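Local coordinates for protein putative hemolysin (PDB 2RK5) that is of unproven function but carries the transporter-associated (CorC_HlyC) domain of a UPF0053-family membrane protein that may bind flavin adenine dinucleotide, at residues R3-A6 / Y10-L13; G39-L42 / I48-Q51; I69-K74 / V78-I83. All blocks are in the same frame, centred on the assembly; numbering follows the deposited sequence.

Contact 1: R3-A6 / Y10-L13; sequences REIA and YIVL
I11, Y10 and R3 carry this contact between two antiparallel strands. R3 and I11 form a hydrogen-bonded pair. R3 N donates to I11 O at 3.0 Å, and I11 N returns a bond to R3 O at 2.9 Å. The second bond has an N-H...O angle of 156°. Their side chains run side by side on the same face of the sheet. The R3 chain bends at chi3, and its NH1 comes to 4.2 Å from I11 CB. I5, two residues on, crosses I11 obliquely. Its CD1 lies 3.8 Å from I11 CG1, an apolar contact near the surface.

Y10 and E4 form the next, non-hydrogen-bonded pair on the opposite face. The E4 chain passes the Y10 ring at a slant, with Y10 CD1 3.6 Å from E4 CA and Y10 CE1 3.8 Å from E4 CB. E4 holds CG anti to its N (chi1 -171°), and the extended chain ends with its carboxylate near the hydroxyl end of the ring. The carboxylate and ring planes are 55° apart. A water joins the two ends, 3.1 Å from Y10 OH and weakly bound to E4 OE2. F25 meets the Y10 ring edge-to-face. I5 and A6 both face T9, which makes a classic beta bulge next to the turn. This is a beta hairpin of strands 2-6 and 9-13, with 2-6 outermost in the chain's antiparallel sheet.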
ATOM      1  N   ARG A   3      -8.943  13.892 -13.987  1.00 18.88           N
ATOM      2  CA  ARG A   3     -10.234  14.388 -14.443  1.00 20.55           C
ATOM      3  C   ARG A   3     -10.639  15.489 -13.493  1.00 19.77           C
ATOM      4  O   ARG A   3     -10.651  15.273 -12.278  1.00 17.92           O
ATOM      5  CB  ARG A   3     -11.275  13.268 -14.364  1.00 20.81           C
ATOM      6  CG  ARG A   3     -12.165  13.101 -15.568  1.00 23.77           C
ATOM      7  CD  ARG A   3     -12.894  11.765 -15.502  1.00 23.88           C
ATOM      8  NE  ARG A   3     -13.777  11.690 -14.337  1.00 26.43           N
ATOM      9  CZ  ARG A   3     -13.578  10.926 -13.262  1.00 26.40           C
ATOM     10  NH1 ARG A   3     -12.522  10.115 -13.168  1.00 30.93           N
ATOM     11  NH2 ARG A   3     -14.460  10.961 -12.273  1.00 25.58           N
ATOM     12  N   GLU A   4     -10.989  16.658 -14.019  1.00 19.52           N
ATOM     13  CA  GLU A   4     -11.547  17.710 -13.196  1.00 21.20           C
ATOM     14  C   GLU A   4     -13.009  17.382 -12.876  1.00 20.66           C
ATOM     15  O   GLU A   4     -13.776  17.058 -13.784  1.00 22.04           O
ATOM     16  CB  GLU A   4     -11.451  19.045 -13.939  1.00 20.65           C
ATOM     17  CG  GLU A   4     -11.809  20.253 -13.106  1.00 22.35           C
ATOM     18  CD  GLU A   4     -11.432  21.577 -13.782  1.00 24.67           C
ATOM     19  OE1 GLU A   4     -10.531  21.601 -14.662  1.00 29.97           O
ATOM     20  OE2 GLU A   4     -12.030  22.603 -13.416  1.00 29.87           O
ATOM     21  N   ILE A   5     -13.401  17.443 -11.603  1.00 19.78           N
ATOM     22  CA  ILE A   5     -14.783  17.118 -11.215  1.00 20.22           C
ATOM     23  C   ILE A   5     -15.546  18.328 -10.640  1.00 20.51           C
ATOM     24  O   ILE A   5     -16.785  18.334 -10.611  1.00 22.56           O
ATOM     25  CB  ILE A   5     -14.855  15.887 -10.273  1.00 19.67           C
ATOM     26  CG1 ILE A   5     -14.177  16.166  -8.937  1.00 18.89           C
ATOM     27  CG2 ILE A   5     -14.200  14.679 -10.958  1.00 19.32           C
ATOM     28  CD1 ILE A   5     -14.578  15.196  -7.859  1.00 19.86           C
ATOM     29  N   ALA A   6     -14.808  19.354 -10.226  1.00 19.33           N
ATOM     30  CA  ALA A   6     -15.377  20.613  -9.732  1.00 19.69           C
ATOM     31  C   ALA A   6     -14.222  21.603  -9.789  1.00 19.32           C
ATOM     32  O   ALA A   6     -13.113  21.202 -10.124  1.00 18.02           O
ATOM     33  CB  ALA A   6     -15.877  20.432  -8.323  1.00 19.00           C
ATOM     34  N   TYR A  10     -10.065  17.412  -8.402  1.00 10.60           N
ATOM     35  CA  TYR A  10      -9.744  16.402  -9.406  1.00 11.19           C
ATOM     36  C   TYR A  10      -9.782  14.989  -8.839  1.00  9.99           C
ATOM     37  O   TYR A  10      -9.556  14.794  -7.645  1.00 10.74           O
ATOM     38  CB  TYR A  10      -8.345  16.648  -9.979  1.00 11.79           C
ATOM     39  CG  TYR A  10      -8.131  18.046 -10.487  1.00 12.30           C
ATOM     40  CD1 TYR A  10      -8.222  18.341 -11.836  1.00 15.25           C
ATOM     41  CD2 TYR A  10      -7.859  19.086  -9.608  1.00 14.45           C
ATOM     42  CE1 TYR A  10      -8.053  19.655 -12.299  1.00 15.22           C
ATOM     43  CE2 TYR A  10      -7.676  20.389 -10.068  1.00 14.97           C
ATOM     44  CZ  TYR A  10      -7.782  20.665 -11.411  1.00 15.13           C
ATOM     45  OH  TYR A  10      -7.612  21.961 -11.887  1.00 17.89           O
ATOM     46  N   ILE A  11     -10.100  14.022  -9.698  1.00  9.92           N
ATOM     47  CA  ILE A  11      -9.878  12.611  -9.381  1.00 10.07           C
ATOM     48  C   ILE A  11      -8.741  12.129 -10.252  1.00  9.27           C
ATOM     49  O   ILE A  11      -8.746  12.347 -11.468  1.00 10.00           O
ATOM     50  CB  ILE A  11     -11.139  11.734  -9.584  1.00 10.74           C
ATOM     51  CG1 ILE A  11     -12.273  12.235  -8.688  1.00 12.44           C
ATOM     52  CG2 ILE A  11     -10.856  10.274  -9.280  1.00 12.26           C
ATOM     53  CD1 ILE A  11     -12.064  12.019  -7.217  1.00 14.09           C
ATOM     54  N   VAL A  12      -7.736  11.522  -9.617  1.00  9.25           N
ATOM     55  CA  VAL A  12      -6.614  10.904 -10.334  1.00  9.90           C
ATOM     56  C   VAL A  12      -6.527   9.420 -10.032  1.00  9.44           C
ATOM     57  O   VAL A  12      -6.783   9.004  -8.913  1.00  9.36           O
ATOM     58  CB  VAL A  12      -5.228  11.564 -10.037  1.00 10.77           C
ATOM     59  CG1 VAL A  12      -5.305  13.055 -10.343  1.00 11.54           C
ATOM     60  CG2 VAL A  12      -4.740  11.292  -8.651  1.00 13.15           C
ATOM     61  N   LEU A  13      -6.113   8.659 -11.050  1.00  8.88           N
ATOM     62  CA  LEU A  13      -5.782   7.272 -10.876  1.00  9.15           C
ATOM     63  C   LEU A  13      -4.508   7.146 -10.051  1.00  9.45           C
ATOM     64  O   LEU A  13      -3.533   7.874 -10.275  1.00  9.40           O
ATOM     65  CB  LEU A  13      -5.602   6.568 -12.213  1.00  9.33           C
ATOM     66  CG  LEU A  13      -6.823   6.644 -13.128  1.00 13.63           C
ATOM     67  CD1 LEU A  13      -6.542   5.768 -14.333  1.00 18.50           C
ATOM     68  CD2 LEU A  13      -8.129   6.237 -12.421  1.00 18.54           C
TER
HETATM   69  O   HOH W   1     -10.167  23.737 -11.771  1.00 31.54           O

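Contact 2: G39-L42 / I48-Q51; sequences GFYL and IPSQ
Residues 39-42 are a piece of helix 37-45, whereas the later segment 48-51 is irregular chain; the nearest CA atoms, L42 and I48, are 7.1 Å apart. No hydrogen bond links the two segments. Y41, L42, I48 and P49 make the contact through side chains. Y41 and P49 approach from opposite directions. P49 CG sits at the edge of the tyrosine ring, near its plane, 3.5 Å from Y41 OH and 4.1 Å from Y41 CE2. Y41 has CG anti to its N (chi1 165°), and this carries the hydroxyl out to the proline. That hydroxyl is not left without a partner, because it hydrogen-bonds E55 O.

L42 meets the neighbouring ring carbon of the same proline. Its CD2 lies 4.0 Å from P49 CD, and the two side chains cross at about a right angle. The same methyl also meets I48 CD1, at 4.2 Å. L42 CD2 thus touches both residues. L42 also packs on I48 of the second subunit, and I48 on L42 of that subunit, so the contact reaches the dimer interface.

Helix 37-45 lies against the sheet here. Y41 touches L68 and N70 on strand 64-74, and V78 and L81 on strand 77-85.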
ATOM      1  N   GLY A  39       1.831   5.876  -4.630  1.00  7.37           N
ATOM      2  CA  GLY A  39       3.025   5.589  -3.854  1.00  8.32           C
ATOM      3  C   GLY A  39       3.414   6.793  -3.021  1.00  7.58           C
ATOM      4  O   GLY A  39       3.807   6.659  -1.850  1.00  8.80           O
ATOM      5  N   PHE A  40       3.373   7.977  -3.630  1.00  7.52           N
ATOM      6  CA  PHE A  40       3.713   9.218  -2.915  1.00  8.22           C
ATOM      7  C   PHE A  40       2.757   9.443  -1.727  1.00  7.62           C
ATOM      8  O   PHE A  40       3.172   9.778  -0.594  1.00  7.91           O
ATOM      9  CB  PHE A  40       3.663  10.385  -3.891  1.00  8.94           C
ATOM     10  CG  PHE A  40       3.943  11.711  -3.268  1.00  9.40           C
ATOM     11  CD1 PHE A  40       5.219  12.188  -3.174  1.00  8.59           C
ATOM     12  CD2 PHE A  40       2.915  12.483  -2.795  1.00  9.77           C
ATOM     13  CE1 PHE A  40       5.483  13.391  -2.577  1.00 10.05           C
ATOM     14  CE2 PHE A  40       3.153  13.712  -2.196  1.00  9.62           C
ATOM     15  CZ  PHE A  40       4.444  14.162  -2.082  1.00  9.85           C
ATOM     16  N   TYR A  41       1.459   9.275  -1.994  1.00  7.74           N
ATOM     17  CA  TYR A  41       0.441   9.480  -0.959  1.00  7.89           C
ATOM     18  C   TYR A  41       0.615   8.466   0.163  1.00  8.58           C
ATOM     19  O   TYR A  41       0.626   8.822   1.360  1.00  8.68           O
ATOM     20  CB  TYR A  41      -0.927   9.343  -1.588  1.00  7.76           C
ATOM     21  CG  TYR A  41      -2.045   9.177  -0.621  1.00  7.04           C
ATOM     22  CD1 TYR A  41      -2.700  10.278  -0.064  1.00  7.19           C
ATOM     23  CD2 TYR A  41      -2.539   7.916  -0.331  1.00  8.44           C
ATOM     24  CE1 TYR A  41      -3.785  10.120   0.808  1.00  7.60           C
ATOM     25  CE2 TYR A  41      -3.598   7.750   0.565  1.00  7.45           C
ATOM     26  CZ  TYR A  41      -4.240   8.845   1.103  1.00  6.70           C
ATOM     27  OH  TYR A  41      -5.314   8.635   1.943  1.00  8.90           O
ATOM     28  N   LEU A  42       0.778   7.202  -0.191  1.00  8.34           N
ATOM     29  CA  LEU A  42       0.854   6.150   0.856  1.00  9.57           C
ATOM     30  C   LEU A  42       2.108   6.286   1.728  1.00 10.10           C
ATOM     31  O   LEU A  42       2.076   6.080   2.969  1.00 10.99           O
ATOM     32  CB  LEU A  42       0.813   4.732   0.260  1.00  9.71           C
ATOM     33  CG  LEU A  42      -0.556   4.344  -0.320  1.00 13.41           C
ATOM     34  CD1 LEU A  42      -0.431   3.013  -1.088  1.00 14.57           C
ATOM     35  CD2 LEU A  42      -1.632   4.238   0.769  1.00 15.35           C
ATOM     36  N   ILE A  48      -2.574   2.269   5.430  1.00 18.84           N
ATOM     37  CA  ILE A  48      -3.604   1.999   4.454  1.00 18.97           C
ATOM     38  C   ILE A  48      -4.912   2.657   4.956  1.00 17.59           C
ATOM     39  O   ILE A  48      -5.462   2.200   5.966  1.00 18.48           O
ATOM     40  CB  ILE A  48      -3.804   0.467   4.233  1.00 17.99           C
ATOM     41  CG1 ILE A  48      -2.479  -0.183   3.822  1.00 19.99           C
ATOM     42  CG2 ILE A  48      -4.889   0.207   3.148  1.00 18.12           C
ATOM     43  CD1 ILE A  48      -1.752   0.491   2.628  1.00 20.67           C
ATOM     44  N   PRO A  49      -5.382   3.759   4.313  1.00 17.04           N
ATOM     45  CA  PRO A  49      -6.719   4.262   4.682  1.00 16.11           C
ATOM     46  C   PRO A  49      -7.799   3.355   4.199  1.00 17.46           C
ATOM     47  O   PRO A  49      -7.508   2.437   3.452  1.00 17.25           O
ATOM     48  CB  PRO A  49      -6.864   5.527   3.835  1.00 15.65           C
ATOM     49  CG  PRO A  49      -6.040   5.253   2.641  1.00 13.98           C
ATOM     50  CD  PRO A  49      -4.812   4.577   3.229  1.00 16.99           C
ATOM     51  N   SER A  50      -9.036   3.701   4.581  1.00 17.76           N
ATOM     52  CA  SER A  50     -10.263   3.164   3.996  1.00 18.03           C
ATOM     53  C   SER A  50     -11.275   4.291   3.776  1.00 19.14           C
ATOM     54  O   SER A  50     -11.065   5.473   4.186  1.00 18.08           O
ATOM     55  CB  SER A  50     -10.874   2.117   4.927  1.00 18.06           C
ATOM     56  OG  SER A  50     -11.208   2.663   6.186  1.00 17.77           O
ATOM     57  N   GLN A  51     -12.396   3.952   3.144  1.00 20.49           N
ATOM     58  CA  GLN A  51     -13.460   4.935   2.990  1.00 21.46           C
ATOM     59  C   GLN A  51     -13.978   5.394   4.367  1.00 21.16           C
ATOM     60  O   GLN A  51     -14.307   6.568   4.561  1.00 20.23           O
ATOM     61  CB  GLN A  51     -14.593   4.400   2.119  1.00 21.99           C
ATOM     62  CG  GLN A  51     -15.733   5.395   2.015  1.00 23.81           C
ATOM     63  CD  GLN A  51     -16.631   5.193   0.817  1.00 25.80           C
ATOM     64  OE1 GLN A  51     -16.482   4.238   0.049  1.00 31.62           O
ATOM     65  NE2 GLN A  51     -17.588   6.109   0.654  1.00 31.02           N
TER

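Contact 3: I69-K74 / V78-I83; sequences INDKVK and VTKLKI
K80 O is shared by two backbone donors, D71 N at 2.9 Å and K72 N at 3.1 Å. Both reach it from the same face of the carbonyl plane, well out of that plane. The matching acceptor on the other strand is K72 O. It takes T79 N at 2.9 Å and, weakly, K80 N. Each of these doubled grips marks a classic beta bulge: D71 and K72 face K80, and T79 and K80 face K72. Further along, I69 and K82 form a regular hydrogen-bonded pair, with K82 N to I69 O at 2.8 Å.

D71 runs beside K80, pointing the same way, and its OD2 lies 3.6 Å from K80 CB. The charged ends do not meet, since D71 OD2 and K80 NZ are 5.5 Å apart. K72 lies alongside T79, with CG 3.3 Å from T79 OG1. T79 holds OG1 between its N and carbonyl carbon (chi1 61°), which turns the hydroxyl towards K72. The extended chain of K74 crosses T79 at about a right angle, with CG 3.7 Å from T79 CG2. On the opposite face from K72 and K80, V73 and V78 make a non-hydrogen-bonded pair.

N70 points away from 78-83 overall, though its CB touches V78 CG1. Beyond the hairpin, N70 OD1 accepts from E55 N. L81 packs on V12 of strand 9-13. V73 O accepts from N33 ND2 of the second subunit. The whole is a twice-bulged antiparallel hairpin of strands 64-74 and 77-85; on its far side, strand 77-85 pairs with strand 9-13.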
ATOM      1  N   ILE A  69      -6.559  12.946  -0.888  1.00  8.90           N
ATOM      2  CA  ILE A  69      -7.463  12.137  -0.078  1.00  9.74           C
ATOM      3  C   ILE A  69      -7.806  10.859  -0.819  1.00  8.95           C
ATOM      4  O   ILE A  69      -8.090  10.890  -2.004  1.00  9.17           O
ATOM      5  CB  ILE A  69      -8.786  12.870   0.236  1.00  9.86           C
ATOM      6  CG1 ILE A  69      -8.563  14.321   0.654  1.00 12.26           C
ATOM      7  CG2 ILE A  69      -9.529  12.131   1.354  1.00 11.11           C
ATOM      8  CD1 ILE A  69      -9.888  15.098   0.857  1.00 12.22           C
ATOM      9  N   ASN A  70      -7.821   9.729  -0.121  1.00  8.48           N
ATOM     10  CA  ASN A  70      -8.215   8.497  -0.803  1.00  8.96           C
ATOM     11  C   ASN A  70      -9.649   8.605  -1.281  1.00  8.42           C
ATOM     12  O   ASN A  70     -10.534   9.064  -0.536  1.00  9.12           O
ATOM     13  CB  ASN A  70      -8.043   7.274   0.077  1.00  9.34           C
ATOM     14  CG  ASN A  70      -8.745   7.404   1.397  1.00  8.90           C
ATOM     15  OD1 ASN A  70      -8.388   8.278   2.167  1.00  9.53           O
ATOM     16  ND2 ASN A  70      -9.694   6.497   1.697  1.00  9.13           N
ATOM     17  N   ASP A  71      -9.868   8.179  -2.526  1.00  9.27           N
ATOM     18  CA  ASP A  71     -11.209   8.052  -3.075  1.00  9.96           C
ATOM     19  C   ASP A  71     -11.633   6.598  -3.280  1.00  9.91           C
ATOM     20  O   ASP A  71     -12.816   6.285  -3.206  1.00 12.21           O
ATOM     21  CB  ASP A  71     -11.297   8.828  -4.390  1.00 10.20           C
ATOM     22  CG  ASP A  71     -12.650   8.695  -5.072  1.00 14.05           C
ATOM     23  OD1 ASP A  71     -13.618   9.324  -4.614  1.00 18.77           O
ATOM     24  OD2 ASP A  71     -12.728   7.961  -6.095  1.00 20.71           O
ATOM     25  N   LYS A  72     -10.682   5.709  -3.548  1.00  9.72           N
ATOM     26  CA  LYS A  72     -10.997   4.282  -3.674  1.00 10.49           C
ATOM     27  C   LYS A  72      -9.767   3.490  -3.245  1.00 10.21           C
ATOM     28  O   LYS A  72      -8.649   3.858  -3.620  1.00 10.62           O
ATOM     29  CB  LYS A  72     -11.367   3.926  -5.108  1.00 11.96           C
ATOM     30  CG  LYS A  72     -11.732   2.489  -5.347  1.00 15.11           C
ATOM     31  CD  LYS A  72     -13.033   2.162  -4.751  1.00 19.43           C
ATOM     32  CE  LYS A  72     -13.674   0.914  -5.338  1.00 21.09           C
ATOM     33  NZ  LYS A  72     -14.947   0.580  -4.615  1.00 23.66           N
ATOM     34  N   VAL A  73      -9.985   2.432  -2.464  1.00 10.40           N
ATOM     35  CA  VAL A  73      -8.951   1.534  -2.009  1.00 11.40           C
ATOM     36  C   VAL A  73      -9.364   0.095  -2.322  1.00 11.97           C
ATOM     37  O   VAL A  73     -10.514  -0.282  -2.127  1.00 12.92           O
ATOM     38  CB  VAL A  73      -8.767   1.677  -0.492  1.00 11.78           C
ATOM     39  CG1 VAL A  73      -7.725   0.689   0.040  1.00 13.57           C
ATOM     40  CG2 VAL A  73      -8.372   3.105  -0.135  1.00 12.64           C
ATOM     41  N   LYS A  74      -8.405  -0.700  -2.787  1.00 12.16           N
ATOM     42  CA  LYS A  74      -8.609  -2.100  -3.190  1.00 13.43           C
ATOM     43  C   LYS A  74      -7.391  -2.899  -2.699  1.00 12.89           C
ATOM     44  O   LYS A  74      -6.259  -2.576  -3.074  1.00 12.65           O
ATOM     45  CB  LYS A  74      -8.680  -2.238  -4.715  1.00 14.78           C
ATOM     46  CG  LYS A  74      -9.645  -1.343  -5.522  1.00 18.84           C
ATOM     47  CD  LYS A  74      -9.651  -1.714  -7.056  1.00 18.59           C
ATOM     48  CE  LYS A  74     -10.239  -0.592  -7.938  1.00 21.83           C
ATOM     49  NZ  LYS A  74     -10.032  -0.862  -9.426  1.00 23.22           N
ATOM     50  N   VAL A  78      -4.323   2.209  -2.780  1.00 14.58           N
ATOM     51  CA  VAL A  78      -5.148   3.358  -3.125  1.00 13.98           C
ATOM     52  C   VAL A  78      -5.161   3.409  -4.636  1.00 13.48           C
ATOM     53  O   VAL A  78      -4.146   3.688  -5.282  1.00 15.06           O
ATOM     54  CB  VAL A  78      -4.576   4.647  -2.551  1.00 13.37           C
ATOM     55  CG1 VAL A  78      -5.556   5.780  -2.784  1.00 14.70           C
ATOM     56  CG2 VAL A  78      -4.315   4.461  -1.057  1.00 17.08           C
ATOM     57  N   THR A  79      -6.320   3.184  -5.221  1.00 11.61           N
ATOM     58  CA  THR A  79      -6.455   3.149  -6.679  1.00 11.54           C
ATOM     59  C   THR A  79      -6.988   4.465  -7.291  1.00 10.40           C
ATOM     60  O   THR A  79      -6.803   4.698  -8.496  1.00 10.05           O
ATOM     61  CB  THR A  79      -7.336   1.987  -7.094  1.00 12.04           C
ATOM     62  OG1 THR A  79      -8.621   2.165  -6.523  1.00 12.89           O
ATOM     63  CG2 THR A  79      -6.746   0.689  -6.595  1.00 12.20           C
ATOM     64  N   LYS A  80      -7.650   5.294  -6.488  1.00 10.70           N
ATOM     65  CA  LYS A  80      -8.110   6.620  -6.904  1.00 10.85           C
ATOM     66  C   LYS A  80      -7.923   7.588  -5.773  1.00  9.73           C
ATOM     67  O   LYS A  80      -8.158   7.244  -4.614  1.00  9.68           O
ATOM     68  CB  LYS A  80      -9.568   6.632  -7.324  1.00 11.64           C
ATOM     69  CG  LYS A  80      -9.868   5.852  -8.587  1.00 13.95           C
ATOM     70  CD  LYS A  80     -11.291   6.085  -9.121  1.00 15.71           C
ATOM     71  CE  LYS A  80     -11.550   5.219 -10.382  1.00 17.24           C
ATOM     72  NZ  LYS A  80     -12.959   5.281 -10.900  1.00 20.83           N
ATOM     73  N   LEU A  81      -7.473   8.790  -6.125  1.00  8.63           N
ATOM     74  CA  LEU A  81      -7.287   9.876  -5.175  1.00  9.90           C
ATOM     75  C   LEU A  81      -8.087  11.088  -5.608  1.00  9.10           C
ATOM     76  O   LEU A  81      -8.179  11.379  -6.797  1.00  9.89           O
ATOM     77  CB  LEU A  81      -5.826  10.295  -5.110  1.00 10.08           C
ATOM     78  CG  LEU A  81      -4.830   9.430  -4.354  1.00 11.03           C
ATOM     79  CD1 LEU A  81      -3.404   9.904  -4.689  1.00 17.32           C
ATOM     80  CD2 LEU A  81      -5.059   9.554  -2.838  1.00 17.39           C
ATOM     81  N   LYS A  82      -8.615  11.819  -4.631  1.00  9.16           N
ATOM     82  CA  LYS A  82      -9.146  13.152  -4.822  1.00 10.55           C
ATOM     83  C   LYS A  82      -8.038  14.163  -4.543  1.00  9.78           C
ATOM     84  O   LYS A  82      -7.353  14.048  -3.533  1.00 10.46           O
ATOM     85  CB  LYS A  82     -10.295  13.397  -3.865  1.00 11.67           C
ATOM     86  CG  LYS A  82     -11.064  14.672  -4.121  1.00 13.03           C
ATOM     87  CD  LYS A  82     -12.189  14.810  -3.098  1.00 14.33           C
ATOM     88  CE  LYS A  82     -13.220  15.775  -3.540  1.00 18.84           C
ATOM     89  NZ  LYS A  82     -14.426  15.674  -2.651  1.00 22.90           N
ATOM     90  N   ILE A  83      -7.862  15.126  -5.440  1.00  9.58           N
ATOM     91  CA  ILE A  83      -6.839  16.175  -5.304  1.00 10.15           C
ATOM     92  C   ILE A  83      -7.555  17.499  -5.288  1.00 10.74           C
ATOM     93  O   ILE A  83      -8.298  17.806  -6.205  1.00 11.10           O
ATOM     94  CB  ILE A  83      -5.866  16.187  -6.509  1.00  9.86           C
ATOM     95  CG1 ILE A  83      -5.375  14.773  -6.791  1.00 11.44           C
ATOM     96  CG2 ILE A  83      -4.709  17.188  -6.280  1.00 12.05           C
ATOM     97  CD1 ILE A  83      -4.500  14.140  -5.755  1.00 11.98           C
TER

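How the contacts relate
Contacts 1 and 3 belong to one antiparallel sheet. Their centres are 11 Å apart, and strands 9-13 and 77-85 are neighbours in it. I83 N bonds Y10 O at 2.8 Å, and V12 N bonds L81 O at 2.9 Å. Contact 2 lies next to contact 3, with centres about 7 Å apart. N70 ND2 makes a weak hydrogen bond to S50 O, at 3.0 Å. L42 CD2 also packs on V78 CG2. Contacts 1 and 2 do not touch, and their nearest atoms are about 8 Å apart. Contacts 2 and 3 both reach the second subunit.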